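Local structure of metallopeptidase containing co-catalytic metalloactive site (Shewanella denitrificans OS217, 3B2Y) at residues 82-87 with 251-256; 182-187 with 191-196; 37-42 with 96-101; 87-92 with 262-267; 224-229 with 234-239. The protein probably acts as a zinc-dependent metallocarboxypeptidase or related metal hydrolase of the M14 peptidase family, and carries nickel in its metal site in this crystal. One frame throughout, in Å; residues are numbered along the deposited sequence.

How the contacts relate
The five contacts join helices and loops packed around the central six-stranded mixed sheet. Contacts 1 and 4 both join helix 81-92 to helix 253-271; their centres lie 10 Å apart and they share Leu87. Contact 3, whose centre is 14 Å from that of contact 4, links the end of helix 25-39 to the loop leading into strand 102-106 at one border of the sheet. Contacts 2 and 5, with centres 13 Å apart, lie toward the other border, strand 221-223. Along the chain, 37-42 comes first and 262-267 last; contacts 2 and 5 follow one another between the two halves of contacts 1 and 4, which bring together parts of the chain more than 160 residues apart.

Contact 1 (82-87 with 251-256); sequences GPWGML and EDFDRR
Trp84 and Phe253 meet as an offset edge-to-face pair: the phenyl edge of Phe253 is turned toward the face of the five-membered ring of Trp84, with the planes 75° apart and the ring centroids 5.8 Å from each other. The closest approach is Phe253 CZ to Trp84 CD1, at 3.8 Å. Flat aromatic rings suit this buried spot because an edge can meet a face there. The CB of Phe253 does not aim at helix 81-92, but CG lies anti to the backbone N (chi1 -174°), and this carries the far end of the ring across. The side chain of Trp84 starts toward its partner; tryptophan also brings an N-H, NE1, which donates to Ser22 O, while Phe18, Phe28 and Phe114 add further aromatic neighbours to the indole. Helix 81-92 follows the loop that supplies the nickel ligands His76 and Glu79, an arrangement known from M14 carboxypeptidases, and the contact fastens it to the first turn of helix 253-271. That turn is capped by Asp252, whose OD2 accepts from Arg255 N at 2.9 Å. Within the same turn, Phe253 CD1 lies over one face of the Arg256 guanidinium, offset toward the rim. Arg256 NH1 donates in the guanidinium plane to Glu251 O at 2.9 Å, while its NE forms a salt bridge with Glu171, so this long cation is fixed at several points.

Contact 2 (182-187 with 191-196); sequences SFEPTQ and RFSLGL
Glu184 OE2 accepts two bonds from Ser193, one from the hydroxyl OG at 2.6 Å and a longer one from the backbone N at 3.2 Å. The hydroxyl uses the anti lone pair of the carboxylate oxygen, whereas the N-H comes from the syn side, 31° out of the carboxylate plane; Gly190 N is a further donor to OE2. Ser182 OG in turn donates to Ser193 OG at 2.7 Å, forming a relay from one serine through the next to the carboxylate. The other oxygen, OE1, receives a water at 2.7 Å, and that water accepts from Phe192 N at 2.9 Å. A glutamate suits the place because its chain, extended beyond CG (chi2 -168°), reaches the opening turn of helix 191-201, where backbone N-H groups need acceptors; the helix end would probably favour the charged carboxylate. With an alanine here, Ser193 N and OG would probably lose their acceptor and the bridging water one of its holds. Beyond the polar core, OE2 lies 3.5 Å from Phe192 CB and at the edge of that ring, with carboxylate and ring planes 89° apart. Leu196 CD1 packs over one face of the same ring, offset toward the rim. Strand 179-183 runs between strands 242-248 and 221-223, with backbone bonds between Phe183 and Ala242 and between Ser182 and Ile222, while Phe192 touches Ala243 of strand 242-248 and Phe267 and Cys271 of helix 253-271.

Contact 3 (37-42 with 96-101); sequences NRLGLK and ALFERV
The Schellman motif that closes helix 25-39 sets Leu39 and Leu41, the residues flanking Gly40, against Phe98 in the loop that leads into strand 102-106. Gly40 takes a positive phi of 73°, a value that favours glycine, and the reversal lets both leucines reach the same aromatic ring. The contact is apolar and partly buried, so branched aliphatic and aromatic residues fit it well. Phe98 leaves its backbone with CG anti to the carbonyl carbon (chi1 -50°), which sends the ring toward the helix end, and both leucine side chains meet it roughly at right angles. Leu39 offers CB to Phe98 CE2 at 4.0 Å, and its carbonyl O lies 3.8 Å from the same CE2. Were Phe98 an alanine, Leu39 and Leu41 would probably lose their shared partner, opening a gap between the helix end and this loop. Around them, Leu103 of strand 102-106 touches Phe98, Leu105 of that strand touches Leu41, and Pro95 touches Leu39, extending the apolar patch to the border strand of the sheet. Leu41 CD2 sits over one face of the Phe98 ring, offset toward the rim, 4.0 Å from CZ.

Contact 4 (87-92 with 262-267); sequences LHFLRG and AAMGQF
Backbone bonds such as Arg91 N to Leu87 O and Gln266 N to Ala262 O, both 2.9 Å, run within the two helices that Phe89 and Met264 join; what meets across is the Phe89 side chain with Met264. Met264, a selenomethionine in this crystal, lays its CB over the centre of the Phe89 ring, 3.8 Å from the centroid and only 10° off the normal, a clear CH-pi contact. Its SE stands obliquely to the same ring, 4.5 Å from the centroid, which makes a Met-aromatic contact, and also touches Phe89 CB at 3.8 Å. Phe89 reaches across because its CG is anti to the backbone N (chi1 174°). At the far rim of the ring, CE1 lies 3.8 Å from Gly265 N, so the ring rests against the helix backbone. Ile71 of strand 68-73 touches both Phe89 and Met264, and Leu167 and Cys169 of strand 165-172 also touch Met264, so the pair joins the two helices above the sheet. Dispersion, with the CH-pi and Met-aromatic contacts, holds the pair, and in the natural protein a methionine sulfur would take the place of SE; such a contact depends on close shape matching and much less on direction than a hydrogen bond would.

Contact 5 (224-229 with 234-239); sequences NHFDTS and LVRSGA
The irregular segment 224-229 passes beside the last turn of helix 230-236, bringing the CA atoms of Phe226 and Arg236 to 9.0 Å, and Gly238 then ends that helix in a Schellman motif with a positive phi of 118°. Arg236 is extended from CG to NE and runs alongside Phe226 in the reverse sense, which takes its guanidinium to the backbone of Asp227. Both end nitrogens grip one atom there: NH2 donates to Asp227 O at 3.0 Å and NH1 to the same O at 3.2 Å. NH1 approaches almost in line with the C=O bond, NH2 from a position tilted off the carbonyl plane. An arginine suits the place: it has the reach, and two end N-H groups that can converge on one carbonyl oxygen. Phe226 CD2 lies over one face of the guanidinium, offset toward its rim, with ring and guanidinium planes 49° apart, and Val235 CG1 meets the ring at its edge, 3.7 Å from Phe226 CE2. The carboxylate of Asp227 serves its own loop and the start of helix 230-236: OD1 accepts from Ser229 OG at 2.7 Å and from Ser229 N at 3.2 Å, the latter an Asx turn. Ser229 is itself the N-cap of that helix. Toward the sheet, Phe226 packs edge-to-face on Phe183 of strand 179-183, which Val235 also touches, while Leu234 leans on Cys159 of helix 155-161.

Contact 1 (82-87 with 251-256)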
# COMPACT_ATOMS: atom_id res chain seq x y z
N GLY A 82 2.40 2.85 6.21
CA GLY A 82 1.40 2.29 5.31
C GLY A 82 0.30 1.48 6.03
O GLY A 82 -0.87 1.83 5.99
N PRO A 83 0.68 0.37 6.67
CA PRO A 83 -0.34 -0.46 7.30
C PRO A 83 -1.08 0.32 8.40
O PRO A 83 -2.31 0.23 8.48
CB PRO A 83 0.46 -1.64 7.84
CG PRO A 83 1.67 -1.64 7.02
CD PRO A 83 2.01 -0.23 6.80
N TRP A 84 -0.38 1.15 9.19
CA TRP A 84 -1.08 1.98 10.19
C TRP A 84 -1.96 3.08 9.51
O TRP A 84 -3.02 3.42 10.04
CB TRP A 84 -0.14 2.60 11.24
CG TRP A 84 0.52 1.60 12.13
CD1 TRP A 84 1.76 1.15 12.02
CD2 TRP A 84 -0.07 0.94 13.24
NE1 TRP A 84 2.04 0.25 13.01
CE2 TRP A 84 0.92 0.10 13.79
CE3 TRP A 84 -1.35 0.97 13.83
CZ2 TRP A 84 0.66 -0.74 14.85
CZ3 TRP A 84 -1.60 0.16 14.92
CH2 TRP A 84 -0.58 -0.66 15.45
N GLY A 85 -1.49 3.59 8.36
CA GLY A 85 -2.26 4.51 7.50
C GLY A 85 -3.57 3.88 7.08
O GLY A 85 -4.64 4.52 7.14
N MSE A 86 -3.53 2.61 6.70
CA MSE A 86 -4.76 1.92 6.34
C MSE A 86 -5.73 1.75 7.48
O MSE A 86 -6.92 1.87 7.32
CB MSE A 86 -4.46 0.57 5.70
CG MSE A 86 -5.65 0.09 4.84
SE MSE A 86 -5.21 -1.59 3.97
CE MSE A 86 -3.52 -0.94 3.12
N LEU A 87 -5.21 1.42 8.65
CA LEU A 87 -6.03 1.32 9.84
C LEU A 87 -6.71 2.64 10.19
O LEU A 87 -7.89 2.66 10.60
CB LEU A 87 -5.20 0.77 10.99
CG LEU A 87 -5.86 0.35 12.28
CD1 LEU A 87 -7.07 -0.55 12.01
CD2 LEU A 87 -4.78 -0.39 13.06
N GLU A 251 10.22 12.04 8.40
CA GLU A 251 9.23 12.95 8.91
C GLU A 251 8.41 12.30 10.04
O GLU A 251 8.65 11.15 10.39
CB GLU A 251 8.35 13.46 7.75
CG GLU A 251 8.93 14.73 7.09
CD GLU A 251 8.79 15.99 7.96
OE1 GLU A 251 9.37 16.05 9.07
OE2 GLU A 251 8.08 16.94 7.55
N ASP A 252 7.53 13.09 10.66
CA ASP A 252 6.75 12.66 11.82
C ASP A 252 5.81 11.47 11.47
O ASP A 252 5.06 11.53 10.51
CB ASP A 252 5.95 13.86 12.38
CG ASP A 252 5.01 13.46 13.51
OD1 ASP A 252 5.46 13.38 14.67
OD2 ASP A 252 3.81 13.20 13.24
N PHE A 253 5.87 10.43 12.29
CA PHE A 253 5.17 9.20 12.00
C PHE A 253 3.69 9.42 11.88
O PHE A 253 3.08 8.97 10.94
CB PHE A 253 5.46 8.14 13.09
CG PHE A 253 4.88 6.79 12.77
CD1 PHE A 253 5.44 6.00 11.78
CD2 PHE A 253 3.72 6.36 13.39
CE1 PHE A 253 4.90 4.78 11.47
CE2 PHE A 253 3.17 5.12 13.07
CZ PHE A 253 3.74 4.34 12.11
N ASP A 254 3.11 10.12 12.84
CA ASP A 254 1.66 10.31 12.81
C ASP A 254 1.20 11.17 11.62
O ASP A 254 0.13 10.93 11.05
CB ASP A 254 1.16 10.81 14.17
CG ASP A 254 1.09 9.66 15.23
OD1 ASP A 254 0.97 8.46 14.84
OD2 ASP A 254 1.16 9.97 16.45
N ARG A 255 2.02 12.11 11.19
CA ARG A 255 1.76 12.82 9.95
C ARG A 255 1.84 11.88 8.73
O ARG A 255 1.15 12.09 7.72
CB ARG A 255 2.76 13.95 9.77
CG ARG A 255 2.32 15.05 8.85
CD ARG A 255 3.07 16.36 9.11
NE ARG A 255 2.64 17.38 8.16
CZ ARG A 255 1.50 18.06 8.26
NH1 ARG A 255 0.66 17.86 9.26
NH2 ARG A 255 1.20 18.96 7.33
N ARG A 256 2.72 10.89 8.78
CA ARG A 256 2.82 9.95 7.66
C ARG A 256 1.61 9.06 7.61
O ARG A 256 1.12 8.81 6.53
CB ARG A 256 4.08 9.08 7.76
CG ARG A 256 5.37 9.82 7.28
CD ARG A 256 6.55 9.52 8.19
NE ARG A 256 6.80 8.10 8.27
CZ ARG A 256 7.58 7.53 9.19
NH1 ARG A 256 8.22 8.27 10.06
NH2 ARG A 256 7.68 6.22 9.27

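Contact 2 (182-187 with 191-196)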
# COMPACT_ATOMS: atom_id res chain seq x y z
N SER A 182 3.21 6.37 -10.73
CA SER A 182 1.88 6.18 -11.30
C SER A 182 1.93 5.47 -12.66
O SER A 182 2.91 5.56 -13.37
CB SER A 182 1.14 7.53 -11.40
OG SER A 182 1.47 8.20 -12.56
N PHE A 183 0.83 4.81 -13.00
CA PHE A 183 0.63 4.09 -14.27
C PHE A 183 -0.78 4.45 -14.77
O PHE A 183 -1.77 4.25 -14.08
CB PHE A 183 0.76 2.57 -14.09
CG PHE A 183 2.04 2.12 -13.36
CD1 PHE A 183 2.18 2.28 -11.98
CD2 PHE A 183 3.06 1.55 -14.06
CE1 PHE A 183 3.33 1.87 -11.33
CE2 PHE A 183 4.19 1.16 -13.41
CZ PHE A 183 4.32 1.32 -12.05
N GLU A 184 -0.85 5.03 -15.97
CA GLU A 184 -2.11 5.25 -16.68
C GLU A 184 -1.88 4.86 -18.13
O GLU A 184 -0.75 4.97 -18.64
CB GLU A 184 -2.55 6.73 -16.64
CG GLU A 184 -2.62 7.30 -15.20
CD GLU A 184 -3.32 8.65 -15.12
OE1 GLU A 184 -4.28 8.89 -15.89
OE2 GLU A 184 -2.91 9.48 -14.28
N PRO A 185 -2.96 4.46 -18.83
CA PRO A 185 -2.83 4.14 -20.26
C PRO A 185 -2.91 5.40 -21.13
O PRO A 185 -3.77 5.51 -21.98
CB PRO A 185 -4.03 3.21 -20.50
CG PRO A 185 -5.09 3.78 -19.61
CD PRO A 185 -4.34 4.27 -18.37
N THR A 186 -1.98 6.32 -20.90
CA THR A 186 -1.94 7.61 -21.57
C THR A 186 -0.46 7.98 -21.66
O THR A 186 0.36 7.38 -20.95
CB THR A 186 -2.74 8.72 -20.78
OG1 THR A 186 -2.18 8.93 -19.48
CG2 THR A 186 -4.22 8.35 -20.63
N GLN A 187 -0.15 8.96 -22.50
CA GLN A 187 1.22 9.49 -22.69
C GLN A 187 1.73 10.20 -21.47
O GLN A 187 2.90 10.02 -21.06
CB GLN A 187 1.26 10.53 -23.84
CG GLN A 187 0.95 9.97 -25.20
CD GLN A 187 1.41 8.55 -25.31
OE1 GLN A 187 2.61 8.26 -25.25
NE2 GLN A 187 0.44 7.64 -25.41
N ARG A 191 -5.45 13.34 -14.32
CA ARG A 191 -6.04 13.69 -13.01
C ARG A 191 -5.80 12.63 -11.94
O ARG A 191 -5.67 12.95 -10.74
CB ARG A 191 -7.53 14.08 -13.13
CG ARG A 191 -7.77 15.57 -13.14
N PHE A 192 -5.79 11.35 -12.32
CA PHE A 192 -5.50 10.27 -11.34
C PHE A 192 -4.20 10.57 -10.60
O PHE A 192 -4.17 10.64 -9.36
CB PHE A 192 -5.49 8.89 -12.03
CG PHE A 192 -5.04 7.77 -11.15
CD1 PHE A 192 -5.88 7.24 -10.19
CD2 PHE A 192 -3.77 7.23 -11.27
CE1 PHE A 192 -5.44 6.20 -9.33
CE2 PHE A 192 -3.35 6.22 -10.46
CZ PHE A 192 -4.22 5.69 -9.47
N SER A 193 -3.12 10.71 -11.38
CA SER A 193 -1.74 10.85 -10.85
C SER A 193 -1.59 12.18 -10.09
O SER A 193 -1.05 12.23 -8.99
CB SER A 193 -0.70 10.84 -11.99
OG SER A 193 -0.80 9.68 -12.81
N LEU A 194 -2.12 13.24 -10.67
CA LEU A 194 -1.93 14.58 -10.14
C LEU A 194 -2.75 14.84 -8.88
O LEU A 194 -2.29 15.52 -7.97
CB LEU A 194 -2.18 15.61 -11.24
CG LEU A 194 -1.29 15.50 -12.49
CD1 LEU A 194 -1.60 16.58 -13.50
CD2 LEU A 194 0.21 15.52 -12.11
N GLY A 195 -3.95 14.26 -8.80
CA GLY A 195 -4.77 14.23 -7.59
C GLY A 195 -4.08 13.55 -6.41
O GLY A 195 -4.10 14.05 -5.29
N LEU A 196 -3.44 12.42 -6.68
CA LEU A 196 -2.65 11.73 -5.65
C LEU A 196 -1.45 12.54 -5.22
O LEU A 196 -1.18 12.68 -4.04
CB LEU A 196 -2.20 10.34 -6.13
CG LEU A 196 -3.36 9.32 -6.16
CD1 LEU A 196 -2.99 8.06 -6.96
CD2 LEU A 196 -3.82 8.95 -4.76
O HOH W 1 -6.36 10.41 -15.02

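Contact 3 (37-42 with 96-101)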
# COMPACT_ATOMS: atom_id res chain seq x y z
N ASN A 37 -14.50 -6.18 11.50
CA ASN A 37 -15.74 -6.67 12.09
C ASN A 37 -16.83 -5.60 11.91
O ASN A 37 -17.95 -5.92 11.53
CB ASN A 37 -15.54 -6.96 13.59
CG ASN A 37 -16.86 -7.11 14.36
OD1 ASN A 37 -17.53 -6.12 14.69
ND2 ASN A 37 -17.23 -8.36 14.66
N ARG A 38 -16.48 -4.35 12.20
CA ARG A 38 -17.43 -3.26 12.23
C ARG A 38 -17.92 -2.93 10.82
O ARG A 38 -19.07 -2.60 10.62
CB ARG A 38 -16.79 -2.03 12.89
CG ARG A 38 -17.71 -0.79 12.98
CD ARG A 38 -16.94 0.42 13.52
NE ARG A 38 -15.84 0.85 12.65
CZ ARG A 38 -15.97 1.64 11.58
NH1 ARG A 38 -17.17 2.03 11.17
NH2 ARG A 38 -14.92 1.97 10.86
N LEU A 39 -17.02 -3.02 9.85
CA LEU A 39 -17.30 -2.69 8.49
C LEU A 39 -17.93 -3.83 7.70
O LEU A 39 -18.37 -3.60 6.56
CB LEU A 39 -16.04 -2.20 7.82
CG LEU A 39 -15.56 -0.83 8.26
CD1 LEU A 39 -14.12 -0.61 7.76
CD2 LEU A 39 -16.52 0.29 7.78
N GLY A 40 -18.00 -5.02 8.30
CA GLY A 40 -18.61 -6.19 7.67
C GLY A 40 -17.75 -6.78 6.56
O GLY A 40 -18.25 -7.28 5.55
N LEU A 41 -16.46 -6.68 6.74
CA LEU A 41 -15.55 -7.14 5.69
C LEU A 41 -15.25 -8.64 5.89
O LEU A 41 -15.22 -9.13 7.00
CB LEU A 41 -14.28 -6.29 5.69
CG LEU A 41 -14.28 -4.88 5.11
CD1 LEU A 41 -12.99 -4.15 5.49
CD2 LEU A 41 -14.43 -4.92 3.62
N LYS A 42 -15.02 -9.37 4.79
CA LYS A 42 -14.79 -10.80 4.88
C LYS A 42 -13.30 -11.04 4.71
O LYS A 42 -12.70 -10.52 3.77
CB LYS A 42 -15.56 -11.55 3.80
N ALA A 96 -21.49 2.13 4.23
CA ALA A 96 -22.04 2.72 2.99
C ALA A 96 -21.03 2.86 1.83
O ALA A 96 -21.46 2.89 0.67
CB ALA A 96 -22.68 4.09 3.26
N LEU A 97 -19.75 3.02 2.15
CA LEU A 97 -18.71 3.11 1.11
C LEU A 97 -18.85 1.89 0.19
O LEU A 97 -18.90 2.00 -1.02
CB LEU A 97 -17.33 3.20 1.71
CG LEU A 97 -16.22 3.01 0.65
CD1 LEU A 97 -16.35 4.06 -0.49
CD2 LEU A 97 -14.85 2.95 1.27
N PHE A 98 -19.08 0.73 0.79
CA PHE A 98 -19.09 -0.50 -0.00
C PHE A 98 -20.27 -0.65 -0.93
O PHE A 98 -20.25 -1.51 -1.81
CB PHE A 98 -18.88 -1.70 0.91
CG PHE A 98 -17.72 -1.52 1.82
CD1 PHE A 98 -16.47 -1.27 1.30
CD2 PHE A 98 -17.86 -1.52 3.18
CE1 PHE A 98 -15.37 -1.06 2.13
CE2 PHE A 98 -16.76 -1.31 3.99
CZ PHE A 98 -15.53 -1.06 3.46
N GLU A 99 -21.28 0.22 -0.81
CA GLU A 99 -22.38 0.25 -1.79
C GLU A 99 -21.99 0.84 -3.12
O GLU A 99 -22.71 0.67 -4.09
CB GLU A 99 -23.58 1.04 -1.26
CG GLU A 99 -24.12 0.43 0.03
CD GLU A 99 -25.33 1.18 0.58
OE1 GLU A 99 -25.99 1.92 -0.18
OE2 GLU A 99 -25.59 1.02 1.79
N ARG A 100 -20.87 1.57 -3.18
CA ARG A 100 -20.47 2.14 -4.46
C ARG A 100 -19.17 1.61 -5.01
O ARG A 100 -18.84 1.93 -6.14
CB ARG A 100 -20.50 3.67 -4.41
CG ARG A 100 -19.34 4.36 -3.83
CD ARG A 100 -19.48 5.86 -4.14
NE ARG A 100 -18.28 6.55 -3.70
CZ ARG A 100 -18.01 6.83 -2.42
NH1 ARG A 100 -18.90 6.59 -1.47
NH2 ARG A 100 -16.87 7.42 -2.11
N VAL A 101 -18.49 0.75 -4.25
CA VAL A 101 -17.20 0.21 -4.68
C VAL A 101 -16.94 -1.16 -4.08
O VAL A 101 -17.28 -1.43 -2.91
CB VAL A 101 -16.06 1.22 -4.38
CG1 VAL A 101 -15.94 1.44 -2.88
CG2 VAL A 101 -14.68 0.78 -5.00

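Contact 4 (87-92 with 262-267)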
# COMPACT_ATOMS: atom_id res chain seq x y z
N LEU A 87 -5.21 1.42 8.65
CA LEU A 87 -6.03 1.32 9.84
C LEU A 87 -6.71 2.64 10.19
O LEU A 87 -7.89 2.66 10.60
CB LEU A 87 -5.20 0.77 10.99
CG LEU A 87 -5.86 0.35 12.28
CD1 LEU A 87 -7.07 -0.55 12.01
CD2 LEU A 87 -4.78 -0.39 13.06
N HIS A 88 -6.00 3.76 10.02
CA HIS A 88 -6.53 5.10 10.24
C HIS A 88 -7.67 5.38 9.24
O HIS A 88 -8.75 5.82 9.60
CB HIS A 88 -5.38 6.13 10.08
CG HIS A 88 -5.77 7.54 10.40
ND1 HIS A 88 -6.14 8.44 9.42
CD2 HIS A 88 -5.86 8.21 11.57
CE1 HIS A 88 -6.43 9.60 9.98
NE2 HIS A 88 -6.28 9.49 11.28
N PHE A 89 -7.42 4.96 8.00
CA PHE A 89 -8.36 5.10 6.90
C PHE A 89 -9.64 4.32 7.20
O PHE A 89 -10.71 4.87 7.13
CB PHE A 89 -7.68 4.64 5.63
CG PHE A 89 -8.55 4.59 4.45
CD1 PHE A 89 -9.04 5.76 3.92
CD2 PHE A 89 -8.86 3.38 3.85
CE1 PHE A 89 -9.87 5.72 2.82
CE2 PHE A 89 -9.67 3.35 2.73
CZ PHE A 89 -10.17 4.51 2.23
N LEU A 90 -9.49 3.07 7.60
CA LEU A 90 -10.60 2.18 8.00
C LEU A 90 -11.41 2.72 9.16
O LEU A 90 -12.65 2.66 9.18
CB LEU A 90 -10.07 0.81 8.38
CG LEU A 90 -9.50 0.04 7.20
CD1 LEU A 90 -9.10 -1.33 7.65
CD2 LEU A 90 -10.46 -0.01 6.02
N ARG A 91 -10.72 3.30 10.13
CA ARG A 91 -11.43 3.93 11.25
C ARG A 91 -12.39 5.01 10.78
O ARG A 91 -13.42 5.22 11.42
CB ARG A 91 -10.46 4.46 12.32
CG ARG A 91 -9.75 3.36 13.08
CD ARG A 91 -9.35 3.78 14.47
NE ARG A 91 -8.64 2.69 15.12
CZ ARG A 91 -7.82 2.80 16.17
NH1 ARG A 91 -7.56 3.99 16.71
NH2 ARG A 91 -7.24 1.71 16.65
N GLY A 92 -12.09 5.69 9.67
CA GLY A 92 -12.90 6.81 9.16
C GLY A 92 -14.10 6.41 8.30
O GLY A 92 -15.00 7.21 8.11
N ALA A 262 -4.91 9.90 3.70
CA ALA A 262 -5.36 10.93 2.74
C ALA A 262 -5.18 10.50 1.29
O ALA A 262 -6.11 10.77 0.52
CB ALA A 262 -4.62 12.26 2.98
N ALA A 263 -4.03 9.90 0.94
CA ALA A 263 -3.80 9.24 -0.40
C ALA A 263 -4.87 8.23 -0.71
O ALA A 263 -5.42 8.21 -1.83
CB ALA A 263 -2.44 8.60 -0.53
N MSE A 264 -5.20 7.41 0.28
CA MSE A 264 -6.20 6.38 0.13
C MSE A 264 -7.58 6.99 -0.10
O MSE A 264 -8.37 6.49 -0.90
CB MSE A 264 -6.19 5.46 1.36
CG MSE A 264 -5.04 4.57 1.44
SE MSE A 264 -5.01 3.60 3.14
CE MSE A 264 -3.10 3.15 3.24
N GLY A 265 -7.89 8.08 0.60
CA GLY A 265 -9.15 8.76 0.45
C GLY A 265 -9.28 9.39 -0.92
O GLY A 265 -10.34 9.34 -1.52
N GLN A 266 -8.18 9.96 -1.41
CA GLN A 266 -8.15 10.55 -2.77
C GLN A 266 -8.27 9.48 -3.86
O GLN A 266 -8.89 9.70 -4.94
CB GLN A 266 -6.87 11.38 -2.94
CG GLN A 266 -6.68 12.02 -4.33
CD GLN A 266 -7.84 12.80 -4.76
OE1 GLN A 266 -8.45 13.49 -3.96
NE2 GLN A 266 -8.19 12.72 -6.05
N PHE A 267 -7.67 8.31 -3.62
CA PHE A 267 -7.69 7.22 -4.62
C PHE A 267 -9.16 6.80 -4.83
O PHE A 267 -9.66 6.68 -5.95
CB PHE A 267 -6.81 6.07 -4.08
CG PHE A 267 -6.95 4.76 -4.79
CD1 PHE A 267 -6.46 4.58 -6.08
CD2 PHE A 267 -7.52 3.68 -4.18
CE1 PHE A 267 -6.56 3.32 -6.72
CE2 PHE A 267 -7.60 2.45 -4.82
CZ PHE A 267 -7.16 2.30 -6.10

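Contact 5 (224-229 with 234-239)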
# COMPACT_ATOMS: atom_id res chain seq x y z
N ASN A 224 4.75 5.58 -15.30
CA ASN A 224 4.83 4.43 -16.19
C ASN A 224 6.21 3.81 -16.23
O ASN A 224 6.67 3.39 -17.28
CB ASN A 224 4.34 4.77 -17.60
CG ASN A 224 2.81 4.69 -17.74
OD1 ASN A 224 2.12 4.18 -16.87
ND2 ASN A 224 2.30 5.16 -18.86
N HIS A 225 6.84 3.74 -15.07
CA HIS A 225 8.12 3.06 -14.92
C HIS A 225 7.84 1.59 -14.50
O HIS A 225 7.53 1.33 -13.38
CB HIS A 225 8.94 3.77 -13.83
CG HIS A 225 10.20 3.05 -13.45
ND1 HIS A 225 11.39 3.23 -14.12
CD2 HIS A 225 10.46 2.15 -12.46
CE1 HIS A 225 12.33 2.47 -13.56
NE2 HIS A 225 11.79 1.80 -12.56
N PHE A 226 7.95 0.67 -15.43
CA PHE A 226 7.72 -0.73 -15.15
C PHE A 226 8.93 -1.47 -14.62
O PHE A 226 10.02 -1.31 -15.07
CB PHE A 226 7.12 -1.45 -16.33
CG PHE A 226 5.74 -1.02 -16.65
CD1 PHE A 226 5.51 0.14 -17.33
CD2 PHE A 226 4.66 -1.78 -16.28
CE1 PHE A 226 4.24 0.54 -17.62
CE2 PHE A 226 3.41 -1.37 -16.58
CZ PHE A 226 3.21 -0.21 -17.26
N ASP A 227 8.70 -2.28 -13.61
CA ASP A 227 9.73 -3.09 -13.02
C ASP A 227 9.05 -4.40 -12.61
O ASP A 227 8.03 -4.77 -13.22
CB ASP A 227 10.31 -2.35 -11.83
CG ASP A 227 9.27 -2.02 -10.79
OD1 ASP A 227 8.06 -2.35 -10.99
OD2 ASP A 227 9.69 -1.45 -9.75
N THR A 228 9.57 -5.12 -11.61
CA THR A 228 8.95 -6.41 -11.24
C THR A 228 8.12 -6.36 -9.94
O THR A 228 7.92 -7.37 -9.27
CB THR A 228 9.96 -7.57 -11.11
OG1 THR A 228 10.80 -7.38 -9.95
CG2 THR A 228 10.77 -7.72 -12.37
N SER A 229 7.62 -5.18 -9.64
CA SER A 229 6.86 -4.92 -8.44
C SER A 229 5.45 -5.49 -8.60
O SER A 229 4.97 -5.80 -9.72
CB SER A 229 6.75 -3.41 -8.23
OG SER A 229 5.98 -2.83 -9.28
N LEU A 234 0.23 -6.04 -11.61
CA LEU A 234 -1.21 -5.90 -11.73
C LEU A 234 -1.59 -5.01 -12.97
O LEU A 234 -2.59 -5.25 -13.59
CB LEU A 234 -1.85 -5.42 -10.47
CG LEU A 234 -1.64 -6.19 -9.19
CD1 LEU A 234 -2.18 -5.38 -8.05
CD2 LEU A 234 -2.38 -7.47 -9.36
N VAL A 235 -0.78 -4.01 -13.32
CA VAL A 235 -1.02 -3.22 -14.51
C VAL A 235 -0.85 -4.08 -15.76
O VAL A 235 -1.67 -4.04 -16.69
CB VAL A 235 -0.14 -1.98 -14.48
CG1 VAL A 235 -0.17 -1.21 -15.84
CG2 VAL A 235 -0.58 -1.09 -13.23
N ARG A 236 0.23 -4.84 -15.85
CA ARG A 236 0.46 -5.71 -17.03
C ARG A 236 -0.72 -6.71 -17.12
O ARG A 236 -1.12 -7.16 -18.20
CB ARG A 236 1.75 -6.47 -16.84
CG ARG A 236 2.97 -5.64 -16.94
CD ARG A 236 4.16 -6.54 -17.24
NE ARG A 236 5.42 -5.81 -17.17
CZ ARG A 236 6.17 -5.70 -16.07
NH1 ARG A 236 5.80 -6.29 -14.93
NH2 ARG A 236 7.29 -5.00 -16.12
N SER A 237 -1.30 -7.02 -15.98
CA SER A 237 -2.38 -8.01 -15.88
C SER A 237 -3.75 -7.38 -16.15
O SER A 237 -4.77 -8.08 -16.14
CB SER A 237 -2.35 -8.65 -14.50
OG SER A 237 -1.12 -9.39 -14.32
N GLY A 238 -3.78 -6.06 -16.39
CA GLY A 238 -5.00 -5.35 -16.76
C GLY A 238 -5.56 -4.25 -15.85
O GLY A 238 -6.53 -3.59 -16.24
N ALA A 239 -5.00 -4.01 -14.66
CA ALA A 239 -5.49 -2.87 -13.86
C ALA A 239 -5.44 -1.57 -14.66
O ALA A 239 -4.39 -1.23 -15.18
CB ALA A 239 -4.70 -2.69 -12.60